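Local coordinates for protein putative nucleotide sugar epimerase/ dehydratase (Bordetella bronchiseptica, PDB 2Q1S) that binds NADH through a Rossmann fold and probably acts as a nucleotide-sugar epimerase or dehydratase in lipopolysaccharide O-antigen biosynthesis, at residues F208-A220 with S342-T354. Numbering follows the deposited sequence.
Sequences FQNVYGPGEILGA and SIDDGLRKTIEWT. With NAI (1,4-dihydronicotinamide adenine dinucleotide), chain B.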
loop_
_atom_site.group_PDB
_atom_site.type_symbol
_atom_site.label_atom_id
_atom_site.label_comp_id
_atom_site.label_asym_id
_atom_site.label_seq_id
_atom_site.Cartn_x
_atom_site.Cartn_y
_atom_site.Cartn_z
ATOM N N PHE A 208 -9.954 7.482 -13.431
ATOM C CA PHE A 208 -10.803 8.602 -13.808
ATOM C C PHE A 208 -10.797 9.664 -12.719
ATOM O O PHE A 208 -10.170 9.496 -11.683
ATOM C CB PHE A 208 -12.197 8.127 -14.268
ATOM C CG PHE A 208 -12.879 7.164 -13.316
ATOM C CD1 PHE A 208 -13.614 7.647 -12.281
ATOM C CD2 PHE A 208 -12.849 5.784 -13.544
ATOM C CE1 PHE A 208 -14.280 6.807 -11.396
ATOM C CE2 PHE A 208 -13.527 4.904 -12.676
ATOM C CZ PHE A 208 -14.269 5.439 -11.579
ATOM N N GLN A 209 -11.403 10.809 -12.992
ATOM C CA GLN A 209 -11.518 11.784 -11.913
ATOM C C GLN A 209 -12.597 12.784 -12.249
ATOM O O GLN A 209 -12.956 12.944 -13.398
ATOM C CB GLN A 209 -10.172 12.473 -11.604
ATOM C CG GLN A 209 -9.557 13.246 -12.748
ATOM N N ASN A 210 -13.115 13.445 -11.222
ATOM C CA ASN A 210 -14.104 14.492 -11.415
ATOM C C ASN A 210 -15.369 14.027 -12.132
ATOM O O ASN A 210 -15.913 14.719 -13.018
ATOM C CB ASN A 210 -13.431 15.692 -12.072
ATOM C CG ASN A 210 -12.379 16.292 -11.160
ATOM O OD1 ASN A 210 -12.679 16.648 -10.009
ATOM N ND2 ASN A 210 -11.187 16.415 -11.651
ATOM N N VAL A 211 -15.822 12.842 -11.725
ATOM C CA VAL A 211 -17.138 12.324 -12.142
ATOM C C VAL A 211 -18.263 13.154 -11.516
ATOM O O VAL A 211 -18.164 13.623 -10.374
ATOM C CB VAL A 211 -17.313 10.841 -11.754
ATOM C CG1 VAL A 211 -18.524 10.259 -12.493
ATOM C CG2 VAL A 211 -16.052 10.029 -12.061
ATOM N N TYR A 212 -19.340 13.359 -12.273
ATOM C CA TYR A 212 -20.499 14.040 -11.703
ATOM C C TYR A 212 -21.743 13.475 -12.414
ATOM O O TYR A 212 -21.631 12.895 -13.511
ATOM C CB TYR A 212 -20.399 15.567 -11.904
ATOM C CG TYR A 212 -20.597 15.940 -13.344
ATOM C CD1 TYR A 212 -19.560 15.771 -14.255
ATOM C CD2 TYR A 212 -21.849 16.369 -13.813
ATOM C CE1 TYR A 212 -19.744 16.085 -15.626
ATOM C CE2 TYR A 212 -22.058 16.675 -15.148
ATOM C CZ TYR A 212 -21.008 16.536 -16.063
ATOM O OH TYR A 212 -21.197 16.831 -17.399
ATOM N N GLY A 213 -22.895 13.601 -11.775
ATOM C CA GLY A 213 -24.141 13.245 -12.435
ATOM C C GLY A 213 -25.241 12.773 -11.497
ATOM O O GLY A 213 -25.127 12.869 -10.269
ATOM N N PRO A 214 -26.335 12.258 -12.082
ATOM C CA PRO A 214 -27.400 11.722 -11.230
ATOM C C PRO A 214 -26.913 10.600 -10.314
ATOM O O PRO A 214 -26.017 9.831 -10.699
ATOM C CB PRO A 214 -28.422 11.173 -12.239
ATOM C CG PRO A 214 -28.074 11.811 -13.556
ATOM C CD PRO A 214 -26.614 12.112 -13.526
ATOM N N GLY A 215 -27.482 10.517 -9.118
ATOM C CA GLY A 215 -27.190 9.398 -8.226
ATOM C C GLY A 215 -26.141 9.688 -7.164
ATOM O O GLY A 215 -25.994 8.890 -6.245
ATOM N N GLU A 216 -25.458 10.834 -7.263
ATOM C CA GLU A 216 -24.580 11.305 -6.182
ATOM C C GLU A 216 -25.407 12.135 -5.243
ATOM O O GLU A 216 -25.877 13.222 -5.617
ATOM C CB GLU A 216 -23.397 12.141 -6.705
ATOM C CG GLU A 216 -22.492 12.553 -5.545
ATOM C CD GLU A 216 -21.163 13.152 -5.932
ATOM O OE1 GLU A 216 -20.981 13.625 -7.073
ATOM O OE2 GLU A 216 -20.272 13.160 -5.052
ATOM N N ILE A 217 -25.610 11.598 -4.029
ATOM C CA ILE A 217 -26.499 12.205 -3.038
ATOM C C ILE A 217 -25.657 12.842 -1.936
ATOM O O ILE A 217 -24.942 12.135 -1.222
ATOM C CB ILE A 217 -27.432 11.131 -2.418
ATOM C CG1 ILE A 217 -28.301 10.478 -3.501
ATOM C CG2 ILE A 217 -28.272 11.742 -1.241
ATOM C CD1 ILE A 217 -29.023 9.143 -3.093
ATOM N N LEU A 218 -25.777 14.158 -1.765
ATOM C CA LEU A 218 -25.098 14.819 -0.641
ATOM C C LEU A 218 -25.514 14.140 0.659
ATOM O O LEU A 218 -26.694 13.865 0.854
ATOM C CB LEU A 218 -25.440 16.316 -0.591
ATOM C CG LEU A 218 -25.043 17.145 -1.829
ATOM C CD1 LEU A 218 -25.562 18.573 -1.693
ATOM C CD2 LEU A 218 -23.532 17.183 -2.075
ATOM N N GLY A 219 -24.532 13.814 1.522
ATOM C CA GLY A 219 -24.871 13.222 2.833
ATOM C C GLY A 219 -25.091 11.710 2.771
ATOM O O GLY A 219 -25.431 11.106 3.785
ATOM N N ALA A 220 -24.920 11.088 1.609
ATOM C CA ALA A 220 -25.126 9.642 1.508
ATOM C C ALA A 220 -24.279 8.863 2.527
ATOM O O ALA A 220 -23.089 9.132 2.699
ATOM C CB ALA A 220 -24.871 9.149 0.094
ATOM N N SER A 342 -21.197 16.495 -23.084
ATOM C CA SER A 342 -20.640 17.805 -22.787
ATOM C C SER A 342 -21.015 18.246 -21.397
ATOM O O SER A 342 -21.978 17.741 -20.822
ATOM C CB SER A 342 -21.165 18.836 -23.775
ATOM O OG SER A 342 -22.562 19.004 -23.619
ATOM N N ILE A 343 -20.235 19.176 -20.848
ATOM C CA ILE A 343 -20.503 19.732 -19.524
ATOM C C ILE A 343 -21.913 20.368 -19.470
ATOM O O ILE A 343 -22.615 20.241 -18.467
ATOM C CB ILE A 343 -19.360 20.720 -19.053
ATOM C CG1 ILE A 343 -19.459 21.022 -17.534
ATOM C CG2 ILE A 343 -19.278 21.978 -19.940
ATOM C CD1 ILE A 343 -19.582 19.816 -16.623
ATOM N N ASP A 344 -22.339 21.002 -20.561
ATOM C CA ASP A 344 -23.691 21.549 -20.633
ATOM C C ASP A 344 -24.786 20.484 -20.575
ATOM O O ASP A 344 -25.714 20.589 -19.777
ATOM C CB ASP A 344 -23.854 22.423 -21.873
ATOM C CG ASP A 344 -23.094 23.734 -21.761
ATOM O OD1 ASP A 344 -22.951 24.255 -20.634
ATOM O OD2 ASP A 344 -22.632 24.246 -22.798
ATOM N N ASP A 345 -24.684 19.455 -21.411
ATOM C CA ASP A 345 -25.694 18.393 -21.399
ATOM C C ASP A 345 -25.703 17.604 -20.083
ATOM O O ASP A 345 -26.781 17.317 -19.529
ATOM C CB ASP A 345 -25.560 17.472 -22.622
ATOM C CG ASP A 345 -25.665 18.228 -23.960
ATOM O OD1 ASP A 345 -26.188 19.376 -23.992
ATOM O OD2 ASP A 345 -25.242 17.660 -24.997
ATOM N N GLY A 346 -24.511 17.291 -19.561
ATOM C CA GLY A 346 -24.402 16.485 -18.335
ATOM C C GLY A 346 -24.962 17.231 -17.136
ATOM O O GLY A 346 -25.685 16.671 -16.282
ATOM N N LEU A 347 -24.682 18.525 -17.090
ATOM C CA LEU A 347 -25.220 19.383 -16.026
ATOM C C LEU A 347 -26.757 19.489 -16.038
ATOM O O LEU A 347 -27.380 19.390 -15.001
ATOM C CB LEU A 347 -24.574 20.770 -16.050
ATOM C CG LEU A 347 -23.155 20.997 -15.502
ATOM C CD1 LEU A 347 -22.681 22.434 -15.733
ATOM C CD2 LEU A 347 -23.018 20.579 -14.023
ATOM N N ARG A 348 -27.356 19.668 -17.216
ATOM C CA ARG A 348 -28.827 19.638 -17.332
ATOM C C ARG A 348 -29.418 18.345 -16.804
ATOM O O ARG A 348 -30.365 18.368 -16.014
ATOM C CB ARG A 348 -29.272 19.875 -18.782
ATOM C CG ARG A 348 -29.161 21.307 -19.208
ATOM C CD ARG A 348 -29.570 21.494 -20.650
ATOM N NE ARG A 348 -29.230 22.833 -21.119
ATOM N N LYS A 349 -28.846 17.214 -17.216
ATOM C CA LYS A 349 -29.306 15.915 -16.749
ATOM C C LYS A 349 -29.192 15.784 -15.229
ATOM O O LYS A 349 -30.093 15.273 -14.576
ATOM C CB LYS A 349 -28.563 14.776 -17.459
ATOM C CG LYS A 349 -29.097 14.512 -18.859
ATOM C CD LYS A 349 -28.187 13.612 -19.674
ATOM C CE LYS A 349 -28.792 13.262 -21.050
ATOM N NZ LYS A 349 -27.737 12.727 -21.962
ATOM N N THR A 350 -28.058 16.221 -14.681
ATOM C CA THR A 350 -27.817 16.178 -13.238
ATOM C C THR A 350 -28.761 17.057 -12.440
ATOM O O THR A 350 -29.332 16.609 -11.440
ATOM C CB THR A 350 -26.350 16.555 -12.940
ATOM O OG1 THR A 350 -25.503 15.740 -13.742
ATOM C CG2 THR A 350 -26.006 16.309 -11.468
ATOM N N ILE A 351 -28.951 18.290 -12.901
ATOM C CA ILE A 351 -29.868 19.242 -12.276
ATOM C C ILE A 351 -31.311 18.705 -12.357
ATOM O O ILE A 351 -32.057 18.740 -11.381
ATOM C CB ILE A 351 -29.711 20.633 -12.937
ATOM C CG1 ILE A 351 -28.326 21.226 -12.605
ATOM C CG2 ILE A 351 -30.880 21.605 -12.537
ATOM C CD1 ILE A 351 -27.798 22.236 -13.630
ATOM N N GLU A 352 -31.696 18.152 -13.510
ATOM C CA GLU A 352 -33.052 17.597 -13.632
ATOM C C GLU A 352 -33.269 16.536 -12.567
ATOM O O GLU A 352 -34.253 16.568 -11.843
ATOM C CB GLU A 352 -33.304 17.037 -15.038
ATOM C CG GLU A 352 -33.392 18.092 -16.100
ATOM N N TRP A 353 -32.302 15.619 -12.425
ATOM C CA TRP A 353 -32.425 14.564 -11.424
ATOM C C TRP A 353 -32.448 15.113 -9.995
ATOM O O TRP A 353 -33.212 14.636 -9.147
ATOM C CB TRP A 353 -31.286 13.535 -11.584
ATOM C CG TRP A 353 -31.252 12.517 -10.472
ATOM C CD1 TRP A 353 -31.924 11.319 -10.414
ATOM C CD2 TRP A 353 -30.480 12.602 -9.263
ATOM N NE1 TRP A 353 -31.592 10.649 -9.239
ATOM C CE2 TRP A 353 -30.748 11.432 -8.503
ATOM C CE3 TRP A 353 -29.602 13.567 -8.743
ATOM C CZ2 TRP A 353 -30.140 11.186 -7.244
ATOM C CZ3 TRP A 353 -28.986 13.319 -7.475
ATOM C CH2 TRP A 353 -29.303 12.153 -6.739
ATOM N N THR A 354 -31.600 16.098 -9.723
ATOM C CA THR A 354 -31.527 16.687 -8.382
ATOM C C THR A 354 -32.850 17.367 -7.992
ATOM O O THR A 354 -33.344 17.199 -6.871
ATOM C CB THR A 354 -30.342 17.664 -8.273
ATOM O OG1 THR A 354 -29.172 17.023 -8.805
ATOM C CG2 THR A 354 -30.113 18.094 -6.805
HETATM P PA NAI B . -19.097 6.252 -3.425
HETATM O O1A NAI B . -18.627 6.539 -2.045
HETATM O O2A NAI B . -20.513 6.713 -3.845
HETATM O O5B NAI B . -18.948 4.758 -3.785
HETATM C C5B NAI B . -18.143 3.817 -3.065
HETATM C C4B NAI B . -18.994 2.680 -2.527
HETATM O O4B NAI B . -18.160 1.797 -1.786
HETATM C C3B NAI B . -20.089 3.204 -1.560
HETATM O O3B NAI B . -21.372 2.686 -1.953
HETATM C C2B NAI B . -19.683 2.591 -0.227
HETATM O O2B NAI B . -20.755 2.249 0.705
HETATM C C1B NAI B . -18.949 1.325 -0.673
HETATM N N9A NAI B . -18.078 0.739 0.331
HETATM C C8A NAI B . -17.274 1.400 1.219
HETATM N N7A NAI B . -16.597 0.506 1.943
HETATM C C5A NAI B . -16.929 -0.754 1.541
HETATM C C6A NAI B . -16.580 -2.136 1.899
HETATM N N6A NAI B . -15.702 -2.439 2.863
HETATM N N1A NAI B . -17.163 -3.176 1.226
HETATM C C2A NAI B . -18.063 -2.890 0.247
HETATM N N3A NAI B . -18.445 -1.669 -0.163
HETATM C C4A NAI B . -17.907 -0.552 0.443
HETATM O O3 NAI B . -18.028 7.003 -4.348
HETATM P PN NAI B . -17.865 6.981 -5.966
HETATM O O1N NAI B . -17.543 8.312 -6.429
HETATM O O2N NAI B . -19.019 6.167 -6.493
HETATM O O5D NAI B . -16.550 6.014 -6.117
HETATM C C5D NAI B . -16.588 4.781 -6.857
HETATM C C4D NAI B . -15.141 4.408 -7.185
HETATM O O4D NAI B . -14.612 5.371 -8.066
HETATM C C3D NAI B . -14.219 4.476 -5.967
HETATM O O3D NAI B . -13.329 3.355 -6.045
HETATM C C2D NAI B . -13.502 5.783 -6.119
HETATM O O2D NAI B . -12.210 5.762 -5.454
HETATM C C1D NAI B . -13.344 5.885 -7.611
HETATM N N1N NAI B . -13.165 7.230 -8.091
HETATM C C2N NAI B . -14.188 8.146 -8.124
HETATM C C3N NAI B . -13.987 9.431 -8.620
HETATM C C7N NAI B . -15.107 10.466 -8.649
HETATM O O7N NAI B . -14.863 11.566 -9.117
HETATM N N7N NAI B . -16.319 10.080 -8.176
HETATM C C4N NAI B . -12.723 9.795 -9.159
HETATM C C5N NAI B . -11.697 8.808 -9.145
HETATM C C6N NAI B . -11.961 7.536 -8.640
#
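Trp353 of helix 343-356 lies against Pro214 and Gly215, in the loop that leaves strand 203-212 of the Rossmann-type sheet characteristic of the extended short-chain dehydrogenases/reductases, to which the NAD(P)-dependent epimerase/dehydratase family belongs. Its CB sits 3.8 Å from Pro214 CB. With CG anti to the backbone N (chi1 173°), the indole extends along the loop: CG meets Pro214 CB, CE2 and CZ2 pass Gly215 N, CZ3 approaches Glu216 O, and CH2 ends 3.8 Å from Ile217 CG1, which lies in plane at the ring edge. Two CH-pi contacts cover one face: Pro214 CB is 3.9 Å from the centroid of the Trp353 five-membered ring, 23° off its normal, and Gly215 CA is 4.0 Å from that of the Trp353 six-membered ring. Gly213 to Glu216 form a type II beta turn that brings Gly215 N over this face. At the strand's end, just before Gly213, the Tyr212 bond to CB heads toward the helix; the ring edge meets Gly346 C and Leu347 N, and Tyr212 OH comes within 3.4 Å of Gly346 CA. On the cofactor side, Val211 N donates to the nicotinamide O7N. Thr350 OG1 faces Gly213 CA at 3.1 Å while donating to Gly346 O, 2.7 Å away, from above that carbonyl's plane.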